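Local atomic coordinates of dihydropteroate synthase (Clostridioides difficile, PDB entry 6PZ2), a protein that probably catalyses the condensation of a pterin pyrophosphate with p-aminobenzoate to form dihydropteroate in folate biosynthesis, and binds pteroic acid. Residues Gly116-Lys121 with Lys154-Val159; Thr143-Asp148 with Phe186-Glu191; Val169-Ile174 with Leu202-Leu207; Thr234-Ile239 with Arg259-Ile264. All coordinates share one frame; numbering follows the deposited sequence.

How the contacts relate
All four contacts belong to the TIM-barrel fold of this pterin-binding enzyme; contacts 1, 2 and 4 lie among loops and helices, while contact 3 reaches the first residues of strands 174-177 and 207-208. Contacts 1 and 2 cross along the chain, as do contacts 2 and 3; contact 4 comes last. Helix 149-166 supplies 154-159 to contact 1, begins directly after 143-148 and precedes 169-174, so contacts 1 to 3 link successive beta-alpha elements around it. A salt bridge from D155 OD2 to K147 NZ, 2.9 Å long, ties contact 1 to contact 2, and L202 packs on F157 and K158 between contacts 1 and 3, centres about 13 Å apart. Contact 4, about 28 Å from contact 1 between centres, lies at the subunit interface, which I190 of contact 2 also touches.

Contact 1 (Gly116-Lys121 with Lys154-Val159); sequences GLRKDK and KDFFKV
The guanidinium of R118 lies flat on the ring of F156, the two planes only 18° apart and their centres 4.0 Å from each other. The cation is over the ring face, a cation-pi stack in which NH2 sits off toward the rim. V159 closes the opposite face of the guanidinium with CG1, so the flat group is sandwiched between an aromatic and an aliphatic surface. F156 also offers its backbone: R118 NH2 donates to F156 O at 2.9 Å, with the oxygen in the guanidinium plane but the N-H bent at 133°. F156 reaches back over the arginine because CG is anti to its backbone N (chi1 176°). S160, one residue past V159, takes the NE hydrogen through OG, fixing the rotation of the head. Arginine suits the place, combining a flat apolar face with in-plane donors. This arginine-aromatic stack joins the loop after strand 110-113 to helix 149-166, neighbouring peripheral elements of the TIM barrel.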
loop_
_atom_site.group_PDB
_atom_site.type_symbol
_atom_site.label_atom_id
_atom_site.label_comp_id
_atom_site.label_asym_id
_atom_site.label_seq_id
_atom_site.Cartn_x
_atom_site.Cartn_y
_atom_site.Cartn_z
ATOM N N GLY A 116 25.092 8.669 9.206
ATOM C CA GLY A 116 25.337 7.435 9.934
ATOM C C GLY A 116 26.625 7.489 10.744
ATOM O O GLY A 116 27.358 6.500 10.826
ATOM N N LEU A 117 26.826 8.656 11.353
ATOM C CA LEU A 117 27.863 8.994 12.285
ATOM C C LEU A 117 29.165 9.253 11.520
ATOM O O LEU A 117 30.155 9.400 12.175
ATOM C CB LEU A 117 28.100 7.901 13.327
ATOM C CG LEU A 117 26.872 7.419 14.085
ATOM C CD1 LEU A 117 27.262 6.323 15.048
ATOM C CD2 LEU A 117 26.205 8.555 14.835
ATOM N N ARG A 118 29.172 9.313 10.204
ATOM C CA ARG A 118 30.464 9.413 9.490
ATOM C C ARG A 118 30.839 10.855 9.148
ATOM O O ARG A 118 31.929 11.061 8.659
ATOM C CB ARG A 118 30.422 8.684 8.144
ATOM C CG ARG A 118 30.101 7.196 8.215
ATOM C CD ARG A 118 30.838 6.399 9.268
ATOM N NE ARG A 118 30.507 4.981 9.257
ATOM C CZ ARG A 118 30.899 4.145 8.304
ATOM N NH1 ARG A 118 31.808 4.537 7.418
ATOM N NH2 ARG A 118 30.358 2.940 8.220
ATOM N N LYS A 119 29.961 11.839 9.230
ATOM C CA LYS A 119 30.340 13.140 8.727
ATOM C C LYS A 119 30.929 13.966 9.866
ATOM O O LYS A 119 31.685 14.844 9.597
ATOM C CB LYS A 119 29.178 13.916 8.094
ATOM C CG LYS A 119 29.537 14.657 6.811
ATOM C CD LYS A 119 30.569 13.910 5.977
ATOM C CE LYS A 119 30.285 13.798 4.492
ATOM N NZ LYS A 119 31.024 12.653 3.908
ATOM N N ASP A 120 30.587 13.684 11.106
ATOM C CA ASP A 120 31.112 14.442 12.188
ATOM C C ASP A 120 31.700 13.467 13.210
ATOM O O ASP A 120 30.944 12.719 13.872
ATOM C CB ASP A 120 30.018 15.331 12.795
ATOM C CG ASP A 120 30.509 16.381 13.793
ATOM O OD1 ASP A 120 31.415 16.060 14.590
ATOM O OD2 ASP A 120 29.926 17.486 13.818
ATOM N N LYS A 121 33.020 13.541 13.399
ATOM C CA LYS A 121 33.704 12.606 14.297
ATOM C C LYS A 121 33.172 12.766 15.727
ATOM O O LYS A 121 33.293 11.812 16.495
ATOM C CB LYS A 121 35.227 12.770 14.243
ATOM C CG LYS A 121 35.855 12.661 12.855
ATOM C CD LYS A 121 37.332 12.264 12.832
ATOM C CE LYS A 121 38.264 13.237 13.532
ATOM N NZ LYS A 121 38.401 14.534 12.822
ATOM N N LYS A 154 25.172 -3.418 4.931
ATOM C CA LYS A 154 25.316 -4.076 6.229
ATOM C C LYS A 154 26.717 -3.846 6.816
ATOM O O LYS A 154 26.854 -3.709 8.039
ATOM C CB LYS A 154 25.060 -5.577 6.111
ATOM C CG LYS A 154 23.591 -5.970 6.018
ATOM C CD LYS A 154 23.456 -7.452 5.747
ATOM C CE LYS A 154 22.069 -8.005 5.972
ATOM N NZ LYS A 154 22.089 -9.483 5.868
ATOM N N ASP A 155 27.737 -3.846 5.968
ATOM C CA ASP A 155 29.116 -3.587 6.410
ATOM C C ASP A 155 29.201 -2.182 7.035
ATOM O O ASP A 155 29.812 -1.968 8.100
ATOM C CB ASP A 155 30.102 -3.661 5.230
ATOM C CG ASP A 155 30.424 -5.074 4.751
ATOM O OD1 ASP A 155 30.112 -6.026 5.483
ATOM O OD2 ASP A 155 30.981 -5.218 3.638
ATOM N N PHE A 156 28.580 -1.224 6.340
ATOM C CA PHE A 156 28.537 0.158 6.766
ATOM C C PHE A 156 27.855 0.252 8.131
ATOM O O PHE A 156 28.383 0.902 9.024
ATOM C CB PHE A 156 27.802 0.993 5.725
ATOM C CG PHE A 156 27.584 2.440 6.076
ATOM C CD1 PHE A 156 28.341 3.428 5.460
ATOM C CD2 PHE A 156 26.594 2.807 6.975
ATOM C CE1 PHE A 156 28.132 4.759 5.780
ATOM C CE2 PHE A 156 26.400 4.139 7.308
ATOM C CZ PHE A 156 27.164 5.113 6.706
ATOM N N PHE A 157 26.736 -0.446 8.306
ATOM C CA PHE A 157 26.077 -0.405 9.604
ATOM C C PHE A 157 26.976 -0.970 10.705
ATOM O O PHE A 157 26.938 -0.488 11.826
ATOM C CB PHE A 157 24.752 -1.171 9.594
ATOM C CG PHE A 157 23.659 -0.506 8.803
ATOM C CD1 PHE A 157 22.700 -1.270 8.159
ATOM C CD2 PHE A 157 23.557 0.873 8.743
ATOM C CE1 PHE A 157 21.668 -0.674 7.452
ATOM C CE2 PHE A 157 22.515 1.472 8.056
ATOM C CZ PHE A 157 21.579 0.699 7.411
ATOM N N LYS A 158 27.743 -2.005 10.392
ATOM C CA LYS A 158 28.564 -2.660 11.385
ATOM C C LYS A 158 29.624 -1.688 11.895
ATOM O O LYS A 158 29.867 -1.588 13.086
ATOM C CB LYS A 158 29.300 -3.873 10.814
ATOM C CG LYS A 158 28.876 -5.206 11.409
ATOM C CD LYS A 158 27.383 -5.487 11.315
ATOM C CE LYS A 158 27.065 -6.941 11.591
ATOM N NZ LYS A 158 27.535 -7.794 10.473
ATOM N N VAL A 159 30.245 -0.987 10.971
ATOM C CA VAL A 159 31.248 -0.007 11.347
ATOM C C VAL A 159 30.629 1.133 12.178
ATOM O O VAL A 159 31.200 1.535 13.187
ATOM C CB VAL A 159 31.925 0.552 10.085
ATOM C CG1 VAL A 159 32.758 1.779 10.414
ATOM C CG2 VAL A 159 32.747 -0.522 9.380
#

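Contact 2 (Thr143-Asp148 with Phe186-Glu191); sequences TNYDKD and FEQNIE. With SO4 (sulfate ion), chain E.
Q188 reaches from helix 186-195 to the loop at T143 and Y145. Its CB points toward that loop, and CG, set beside the backbone N (chi1 -66°), begins an extended chain that carries the amide across the gap. At CD the group passes the Y145 ring, 4.2 Å from CE2. The amide oxygen OE1 lies 3.4 Å from T143 CB and accepts a hydrogen bond from the backbone N of D185. On the other branch, NE2 donates to T143 O at 2.9 Å, almost straight at 176° and in the plane of the amide. NE2 also passes 3.6 Å from Y145 CD2, with ring and amide planes nearly perpendicular. Glutamine suits the place because one flat head can donate to the loop while accepting from its own helix start. Nearby, D148 OD1 and E191 OE2 are like charges 4.3 Å apart, and R195 bridges both. A sulfate, probably from the crystallisation liquor, accepts from K147 N through O3, and S152 binds it too. The contact lies at the surface, where the loop between strand 133-137 and helix 149-166 meets helix 186-195; I149 of the former helix touches both Q188 and E191.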
loop_
_atom_site.group_PDB
_atom_site.type_symbol
_atom_site.label_atom_id
_atom_site.label_comp_id
_atom_site.label_asym_id
_atom_site.label_seq_id
_atom_site.Cartn_x
_atom_site.Cartn_y
_atom_site.Cartn_z
ATOM N N THR A 143 27.185 6.371 -6.788
ATOM C CA THR A 143 26.366 5.171 -6.868
ATOM C C THR A 143 27.212 3.934 -7.184
ATOM O O THR A 143 26.666 2.965 -7.709
ATOM C CB THR A 143 25.261 5.353 -7.914
ATOM O OG1 THR A 143 25.912 5.552 -9.171
ATOM C CG2 THR A 143 24.346 6.519 -7.603
ATOM N N ASN A 144 28.488 3.907 -6.808
ATOM C CA ASN A 144 29.310 2.747 -7.131
ATOM C C ASN A 144 29.408 1.825 -5.913
ATOM O O ASN A 144 29.584 2.241 -4.787
ATOM C CB ASN A 144 30.701 3.106 -7.655
ATOM C CG ASN A 144 31.481 1.845 -7.970
ATOM O OD1 ASN A 144 32.269 1.376 -7.147
ATOM N ND2 ASN A 144 31.182 1.221 -9.101
ATOM N N TYR A 145 29.244 0.536 -6.166
ATOM C CA TYR A 145 29.321 -0.482 -5.131
ATOM C C TYR A 145 30.146 -1.648 -5.694
ATOM O O TYR A 145 29.739 -2.224 -6.676
ATOM C CB TYR A 145 27.915 -0.963 -4.745
ATOM C CG TYR A 145 27.104 0.069 -4.010
ATOM C CD1 TYR A 145 27.108 0.121 -2.626
ATOM C CD2 TYR A 145 26.377 1.021 -4.700
ATOM C CE1 TYR A 145 26.400 1.086 -1.933
ATOM C CE2 TYR A 145 25.667 1.994 -4.023
ATOM C CZ TYR A 145 25.680 2.024 -2.640
ATOM O OH TYR A 145 25.020 3.013 -1.984
ATOM N N ASP A 146 31.273 -1.995 -5.086
ATOM C CA ASP A 146 32.112 -3.093 -5.558
ATOM C C ASP A 146 31.561 -4.427 -5.064
ATOM O O ASP A 146 31.793 -5.416 -5.712
ATOM C CB ASP A 146 33.566 -2.990 -5.086
ATOM C CG ASP A 146 34.323 -1.776 -5.605
ATOM O OD1 ASP A 146 33.997 -1.286 -6.714
ATOM O OD2 ASP A 146 35.244 -1.339 -4.893
ATOM N N LYS A 147 30.936 -4.458 -3.899
ATOM C CA LYS A 147 30.224 -5.623 -3.404
ATOM C C LYS A 147 28.726 -5.495 -3.693
ATOM O O LYS A 147 28.218 -4.436 -4.018
ATOM C CB LYS A 147 30.266 -5.730 -1.880
ATOM C CG LYS A 147 31.636 -5.800 -1.233
ATOM C CD LYS A 147 31.509 -5.867 0.279
ATOM C CE LYS A 147 32.835 -5.961 1.002
ATOM N NZ LYS A 147 32.767 -6.937 2.116
ATOM N N ASP A 148 28.036 -6.605 -3.479
ATOM C CA ASP A 148 26.593 -6.650 -3.361
ATOM C C ASP A 148 26.131 -5.437 -2.534
ATOM O O ASP A 148 26.630 -5.209 -1.419
ATOM C CB ASP A 148 26.158 -7.978 -2.727
ATOM C CG ASP A 148 24.663 -8.033 -2.454
ATOM O OD1 ASP A 148 23.903 -8.210 -3.416
ATOM O OD2 ASP A 148 24.269 -7.840 -1.289
ATOM N N PHE A 186 18.154 4.563 -9.366
ATOM C CA PHE A 186 16.806 4.008 -9.432
ATOM C C PHE A 186 16.829 2.504 -9.157
ATOM O O PHE A 186 16.174 2.003 -8.237
ATOM C CB PHE A 186 16.142 4.311 -10.776
ATOM C CG PHE A 186 14.798 3.640 -10.907
ATOM C CD1 PHE A 186 13.722 4.078 -10.145
ATOM C CD2 PHE A 186 14.652 2.510 -11.695
ATOM C CE1 PHE A 186 12.501 3.431 -10.212
ATOM C CE2 PHE A 186 13.420 1.884 -11.781
ATOM C CZ PHE A 186 12.359 2.333 -11.033
ATOM N N GLU A 187 17.668 1.817 -9.907
ATOM C CA GLU A 187 17.702 0.368 -9.853
ATOM C C GLU A 187 18.179 -0.105 -8.480
ATOM O O GLU A 187 17.779 -1.165 -7.996
ATOM C CB GLU A 187 18.580 -0.160 -10.990
ATOM C CG GLU A 187 17.780 -0.330 -12.265
ATOM C CD GLU A 187 18.545 -0.224 -13.570
ATOM O OE1 GLU A 187 19.786 -0.086 -13.530
ATOM O OE2 GLU A 187 17.885 -0.278 -14.631
ATOM N N GLN A 188 19.108 0.641 -7.904
ATOM C CA GLN A 188 19.667 0.238 -6.628
ATOM C C GLN A 188 18.610 0.487 -5.546
ATOM O O GLN A 188 18.478 -0.310 -4.620
ATOM C CB GLN A 188 20.958 1.002 -6.339
ATOM C CG GLN A 188 22.081 0.652 -7.310
ATOM C CD GLN A 188 23.209 1.657 -7.360
ATOM O OE1 GLN A 188 23.027 2.849 -7.134
ATOM N NE2 GLN A 188 24.401 1.177 -7.668
ATOM N N ASN A 189 17.891 1.593 -5.679
ATOM C CA ASN A 189 16.833 1.901 -4.713
ATOM C C ASN A 189 15.759 0.805 -4.737
ATOM O O ASN A 189 15.314 0.312 -3.666
ATOM C CB ASN A 189 16.218 3.268 -5.004
ATOM C CG ASN A 189 17.089 4.413 -4.538
ATOM O OD1 ASN A 189 17.622 4.353 -3.436
ATOM N ND2 ASN A 189 17.251 5.426 -5.374
ATOM N N ILE A 190 15.367 0.419 -5.956
ATOM C CA ILE A 190 14.398 -0.688 -6.182
ATOM C C ILE A 190 14.906 -1.982 -5.539
ATOM O O ILE A 190 14.206 -2.718 -4.787
ATOM C CB ILE A 190 14.100 -0.841 -7.685
ATOM C CG1 ILE A 190 13.279 0.337 -8.203
ATOM C CG2 ILE A 190 13.440 -2.175 -8.020
ATOM C CD1 ILE A 190 11.957 0.528 -7.519
ATOM N N GLU A 191 16.175 -2.238 -5.778
ATOM C CA GLU A 191 16.749 -3.466 -5.287
ATOM C C GLU A 191 16.758 -3.506 -3.758
ATOM O O GLU A 191 16.477 -4.547 -3.133
ATOM C CB GLU A 191 18.178 -3.613 -5.807
ATOM C CG GLU A 191 18.825 -4.839 -5.192
ATOM C CD GLU A 191 20.050 -5.400 -5.881
ATOM O OE1 GLU A 191 20.586 -4.714 -6.783
ATOM O OE2 GLU A 191 20.486 -6.489 -5.444
HETATM S S SO4 E . 31.824 -1.538 -1.391
HETATM O O1 SO4 E . 33.043 -1.996 -2.100
HETATM O O2 SO4 E . 32.004 -0.112 -1.040
HETATM O O3 SO4 E . 30.631 -1.601 -2.277
HETATM O O4 SO4 E . 31.666 -2.392 -0.178
#

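Contact 3 (Val169-Ile174 with Leu202-Leu207); sequences VKKEKI and LGYPIL. With SO4 (sulfate ion), chain I.
Y204 fits its ring against the turn K171-I174 by its edge. K171 O lies in the ring plane, 3.5 Å from CE1, and I174 O approaches the same edge 3.8 Å from CD1. The slightly positive ring edge probably suits the carbonyl oxygens, although no hydrogen bond crosses between the segments. The side chain of I174 adds its own contact, CB coming within 4.0 Å of Y204 CD1. At the far end of the ring, the phenol OH rests beside the extended lysine chain of K171, 3.4 Å from CG, while the amine leads away. P205 follows, its CD 3.3 Å from I174 O.

In the next shell, the 3-10 turn at 171-173 presents the carbonyl of K171, which also accepts from I174 N; that of I174 follows at the start of strand 174-177. I161 of helix 149-166 and L176 also touch Y204, and V134 and I136 of strand 133-137 pack on I174. P205, which can only accept through its O, and L207 share backbone hydrogen bonds with L176, and L207 goes on to touch the bound pteroic acid. Farther out, K173 NZ donates to a sulfate oxygen and to D131 O. The chemistry thus implies a junction held by van der Waals and probably weak C-H to oxygen contacts, with tyrosine suited to span both an apolar side chain and backbone carbonyls.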
loop_
_atom_site.group_PDB
_atom_site.type_symbol
_atom_site.label_atom_id
_atom_site.label_comp_id
_atom_site.label_asym_id
_atom_site.label_seq_id
_atom_site.Cartn_x
_atom_site.Cartn_y
_atom_site.Cartn_z
ATOM N N VAL A 169 27.369 4.208 23.480
ATOM C CA VAL A 169 25.962 4.178 23.084
ATOM C C VAL A 169 25.397 2.777 23.348
ATOM O O VAL A 169 25.941 1.783 22.927
ATOM C CB VAL A 169 25.808 4.566 21.605
ATOM C CG1 VAL A 169 24.359 4.453 21.176
ATOM C CG2 VAL A 169 26.351 5.965 21.330
ATOM N N LYS A 170 24.285 2.662 24.038
ATOM C CA LYS A 170 23.687 1.332 24.216
ATOM C C LYS A 170 23.064 0.815 22.903
ATOM O O LYS A 170 22.507 1.560 22.080
ATOM C CB LYS A 170 22.676 1.404 25.362
ATOM C CG LYS A 170 23.329 1.502 26.731
ATOM C CD LYS A 170 22.354 1.696 27.857
ATOM C CE LYS A 170 21.837 3.116 27.926
ATOM N NZ LYS A 170 20.729 3.234 28.902
ATOM N N LYS A 171 23.144 -0.495 22.713
ATOM C CA LYS A 171 22.609 -1.173 21.527
ATOM C C LYS A 171 21.114 -0.890 21.369
ATOM O O LYS A 171 20.649 -0.688 20.271
ATOM C CB LYS A 171 22.850 -2.680 21.613
ATOM C CG LYS A 171 24.177 -3.116 21.011
ATOM C CD LYS A 171 24.600 -4.529 21.356
ATOM C CE LYS A 171 25.889 -4.897 20.648
ATOM N NZ LYS A 171 26.244 -6.323 20.845
ATOM N N GLU A 172 20.389 -0.777 22.466
ATOM C CA GLU A 172 18.962 -0.603 22.396
ATOM C C GLU A 172 18.623 0.808 21.892
ATOM O O GLU A 172 17.457 1.107 21.694
ATOM C CB GLU A 172 18.364 -0.825 23.782
ATOM C CG GLU A 172 18.545 0.396 24.654
ATOM C CD GLU A 172 18.512 0.113 26.141
ATOM O OE1 GLU A 172 19.364 -0.672 26.602
ATOM O OE2 GLU A 172 17.639 0.684 26.822
ATOM N N LYS A 173 19.603 1.688 21.696
ATOM C CA LYS A 173 19.278 3.048 21.317
ATOM C C LYS A 173 19.359 3.205 19.801
ATOM O O LYS A 173 19.102 4.301 19.305
ATOM C CB LYS A 173 20.284 4.051 21.887
ATOM C CG LYS A 173 20.287 4.158 23.395
ATOM C CD LYS A 173 18.958 4.605 23.939
ATOM C CE LYS A 173 19.078 4.872 25.417
ATOM N NZ LYS A 173 18.050 5.841 25.834
ATOM N N ILE A 174 19.816 2.169 19.125
ATOM C CA ILE A 174 20.110 2.295 17.704
ATOM C C ILE A 174 18.942 1.779 16.845
ATOM O O ILE A 174 18.304 0.760 17.146
ATOM C CB ILE A 174 21.413 1.568 17.353
ATOM C CG1 ILE A 174 22.594 2.241 18.057
ATOM C CG2 ILE A 174 21.620 1.500 15.842
ATOM C CD1 ILE A 174 23.859 1.421 18.006
ATOM N N LEU A 202 20.442 -8.102 11.239
ATOM C CA LEU A 202 21.346 -7.381 12.136
ATOM C C LEU A 202 20.687 -7.257 13.512
ATOM O O LEU A 202 21.397 -7.056 14.453
ATOM C CB LEU A 202 21.717 -6.002 11.582
ATOM C CG LEU A 202 22.391 -6.009 10.213
ATOM C CD1 LEU A 202 22.662 -4.601 9.716
ATOM C CD2 LEU A 202 23.688 -6.789 10.259
ATOM N N GLY A 203 19.381 -7.423 13.665
ATOM C CA GLY A 203 18.781 -7.455 15.009
ATOM C C GLY A 203 18.289 -6.097 15.489
ATOM O O GLY A 203 17.832 -6.005 16.617
ATOM N N TYR A 204 18.320 -5.046 14.663
ATOM C CA TYR A 204 18.011 -3.658 15.093
ATOM C C TYR A 204 16.684 -3.200 14.470
ATOM O O TYR A 204 16.357 -3.619 13.364
ATOM C CB TYR A 204 19.127 -2.689 14.671
ATOM C CG TYR A 204 20.401 -2.886 15.455
ATOM C CD1 TYR A 204 20.592 -2.273 16.686
ATOM C CD2 TYR A 204 21.394 -3.730 14.986
ATOM C CE1 TYR A 204 21.736 -2.492 17.439
ATOM C CE2 TYR A 204 22.546 -3.958 15.722
ATOM C CZ TYR A 204 22.712 -3.351 16.957
ATOM O OH TYR A 204 23.851 -3.608 17.667
ATOM N N PRO A 205 15.959 -2.291 15.145
ATOM C CA PRO A 205 14.789 -1.642 14.576
ATOM C C PRO A 205 15.160 -0.936 13.265
ATOM O O PRO A 205 16.314 -0.546 13.094
ATOM C CB PRO A 205 14.311 -0.628 15.612
ATOM C CG PRO A 205 14.941 -1.078 16.916
ATOM C CD PRO A 205 16.222 -1.754 16.485
ATOM N N ILE A 206 14.218 -0.869 12.322
ATOM C CA ILE A 206 14.509 -0.291 10.990
ATOM C C ILE A 206 13.566 0.881 10.740
ATOM O O ILE A 206 12.375 0.823 11.084
ATOM C CB ILE A 206 14.368 -1.369 9.899
ATOM C CG1 ILE A 206 15.403 -2.477 10.116
ATOM C CG2 ILE A 206 14.456 -0.785 8.494
ATOM C CD1 ILE A 206 15.058 -3.771 9.418
ATOM N N LEU A 207 14.129 1.931 10.150
ATOM C CA LEU A 207 13.404 3.094 9.749
ATOM C C LEU A 207 13.544 3.256 8.239
ATOM O O LEU A 207 14.645 3.067 7.689
ATOM C CB LEU A 207 13.932 4.325 10.489
ATOM C CG LEU A 207 13.150 5.625 10.301
ATOM C CD1 LEU A 207 13.322 6.529 11.511
ATOM C CD2 LEU A 207 13.612 6.360 9.065
HETATM S S SO4 I . 18.536 5.847 29.520
HETATM O O1 SO4 I . 19.066 6.821 30.506
HETATM O O2 SO4 I . 19.054 6.216 28.184
HETATM O O3 SO4 I . 17.045 5.856 29.561
HETATM O O4 SO4 I . 19.063 4.491 29.792
#

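Contact 4 (Thr234-Ile239 with Arg259-Ile264); sequences TTVLGI and RMTDAI. With SO4 (sulfate ion), chain H.
T261 faces helix 228-240 and carries the tightly packed side of the contact. Its OG1 lies 3.5 Å from both V236 CG1 and V236 CG2, while its CG2 lies 3.6 Å from V236 O and 3.9 Å from I239 CG2. A chi1 of -45° sets that methyl anti to the backbone N. The hydroxyl is not stranded, because it bonds to A257 O one turn earlier. I239 CG2 also touches D262 OD1 at 3.7 Å. By contrast, R259, an exposed residue, has its CB directed away from helix 228-240, and its extended chain carries NH2 to O3 of a sulfate, probably from the crystallisation liquor. The helix segments run nearly parallel, 24° apart. V236 also packs on L237 of the second subunit, whose R194 NE donates to I264 O, so the pair is part of the dimer contact. V236, I239 and T261, all beta-branched, give a largely apolar interface with no hydrogen bond between the two segments, the polar groups being satisfied within their own helix (A257 O) and by T12 and R266.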
loop_
_atom_site.group_PDB
_atom_site.type_symbol
_atom_site.label_atom_id
_atom_site.label_comp_id
_atom_site.label_asym_id
_atom_site.label_seq_id
_atom_site.Cartn_x
_atom_site.Cartn_y
_atom_site.Cartn_z
ATOM N N THR A 234 5.302 1.630 -0.542
ATOM C CA THR A 234 6.591 1.303 0.096
ATOM C C THR A 234 6.432 1.198 1.622
ATOM O O THR A 234 7.095 0.388 2.267
ATOM C CB THR A 234 7.661 2.339 -0.266
ATOM O OG1 THR A 234 7.259 3.591 0.280
ATOM C CG2 THR A 234 7.842 2.489 -1.765
ATOM N N THR A 235 5.560 2.002 2.200
ATOM C CA THR A 235 5.258 1.835 3.626
ATOM C C THR A 235 4.793 0.402 3.885
ATOM O O THR A 235 5.245 -0.259 4.816
ATOM C CB THR A 235 4.206 2.848 4.075
ATOM O OG1 THR A 235 4.823 4.130 4.145
ATOM C CG2 THR A 235 3.591 2.541 5.425
ATOM N N VAL A 236 3.880 -0.076 3.062
ATOM C CA VAL A 236 3.200 -1.378 3.287
ATOM C C VAL A 236 4.191 -2.537 3.131
ATOM O O VAL A 236 4.271 -3.441 3.974
ATOM C CB VAL A 236 1.985 -1.514 2.340
ATOM C CG1 VAL A 236 1.389 -2.914 2.305
ATOM C CG2 VAL A 236 0.912 -0.523 2.742
ATOM N N LEU A 237 4.953 -2.495 2.050
ATOM C CA LEU A 237 5.963 -3.496 1.768
ATOM C C LEU A 237 7.061 -3.453 2.834
ATOM O O LEU A 237 7.583 -4.505 3.248
ATOM C CB LEU A 237 6.543 -3.235 0.366
ATOM C CG LEU A 237 5.532 -3.393 -0.768
ATOM C CD1 LEU A 237 6.081 -2.886 -2.096
ATOM C CD2 LEU A 237 5.103 -4.844 -0.912
ATOM N N GLY A 238 7.421 -2.236 3.235
ATOM C CA GLY A 238 8.434 -2.064 4.253
ATOM C C GLY A 238 8.018 -2.751 5.530
ATOM O O GLY A 238 8.775 -3.535 6.107
ATOM N N ILE A 239 6.803 -2.499 5.968
ATOM C CA ILE A 239 6.364 -3.104 7.236
ATOM C C ILE A 239 6.424 -4.622 7.095
ATOM O O ILE A 239 6.908 -5.302 7.959
ATOM C CB ILE A 239 4.938 -2.694 7.617
ATOM C CG1 ILE A 239 4.867 -1.193 7.901
ATOM C CG2 ILE A 239 4.446 -3.534 8.801
ATOM C CD1 ILE A 239 3.469 -0.617 7.771
ATOM N N ARG A 259 -1.738 0.491 9.708
ATOM C CA ARG A 259 -2.612 -0.294 10.619
ATOM C C ARG A 259 -3.175 -1.522 9.899
ATOM O O ARG A 259 -3.234 -2.584 10.478
ATOM C CB ARG A 259 -3.755 0.588 11.115
ATOM C CG ARG A 259 -3.271 1.612 12.127
ATOM C CD ARG A 259 -4.417 2.381 12.735
ATOM N NE ARG A 259 -3.952 3.270 13.776
ATOM C CZ ARG A 259 -4.701 4.213 14.341
ATOM N NH1 ARG A 259 -4.199 4.946 15.321
ATOM N NH2 ARG A 259 -5.953 4.400 13.952
ATOM N N MET A 260 -3.468 -1.388 8.600
ATOM C CA MET A 260 -4.023 -2.483 7.852
ATOM C C MET A 260 -2.933 -3.539 7.716
ATOM O O MET A 260 -3.165 -4.707 7.972
ATOM C CB MET A 260 -4.560 -2.033 6.483
ATOM C CG MET A 260 -5.378 -3.110 5.772
ATOM S SD MET A 260 -6.869 -3.568 6.740
ATOM C CE MET A 260 -6.924 -5.334 6.469
ATOM N N THR A 261 -1.716 -3.101 7.410
ATOM C CA THR A 261 -0.623 -4.034 7.277
ATOM C C THR A 261 -0.283 -4.670 8.633
ATOM O O THR A 261 -0.001 -5.875 8.717
ATOM C CB THR A 261 0.593 -3.328 6.660
ATOM O OG1 THR A 261 0.195 -2.529 5.541
ATOM C CG2 THR A 261 1.644 -4.327 6.262
ATOM N N ASP A 262 -0.293 -3.866 9.691
ATOM C CA ASP A 262 0.010 -4.405 11.034
ATOM C C ASP A 262 -0.996 -5.522 11.348
ATOM O O ASP A 262 -0.612 -6.554 11.885
ATOM C CB ASP A 262 -0.070 -3.355 12.160
ATOM C CG ASP A 262 1.026 -2.298 12.145
ATOM O OD1 ASP A 262 2.081 -2.547 11.488
ATOM O OD2 ASP A 262 0.797 -1.216 12.748
ATOM N N ALA A 263 -2.275 -5.317 11.019
ATOM C CA ALA A 263 -3.317 -6.320 11.375
ATOM C C ALA A 263 -3.070 -7.638 10.633
ATOM O O ALA A 263 -3.340 -8.697 11.158
ATOM C CB ALA A 263 -4.683 -5.765 11.073
ATOM N N ILE A 264 -2.456 -7.595 9.454
ATOM C CA ILE A 264 -2.192 -8.820 8.700
ATOM C C ILE A 264 -0.909 -9.521 9.185
ATOM O O ILE A 264 -0.879 -10.740 9.234
ATOM C CB ILE A 264 -2.129 -8.490 7.192
ATOM C CG1 ILE A 264 -3.460 -7.943 6.671
ATOM C CG2 ILE A 264 -1.657 -9.681 6.369
ATOM C CD1 ILE A 264 -3.351 -7.280 5.307
HETATM S S SO4 H . -7.443 6.663 16.689
HETATM O O1 SO4 H . -6.382 6.189 17.614
HETATM O O2 SO4 H . -6.915 7.618 15.665
HETATM O O3 SO4 H . -7.988 5.443 16.051
HETATM O O4 SO4 H . -8.536 7.328 17.453
#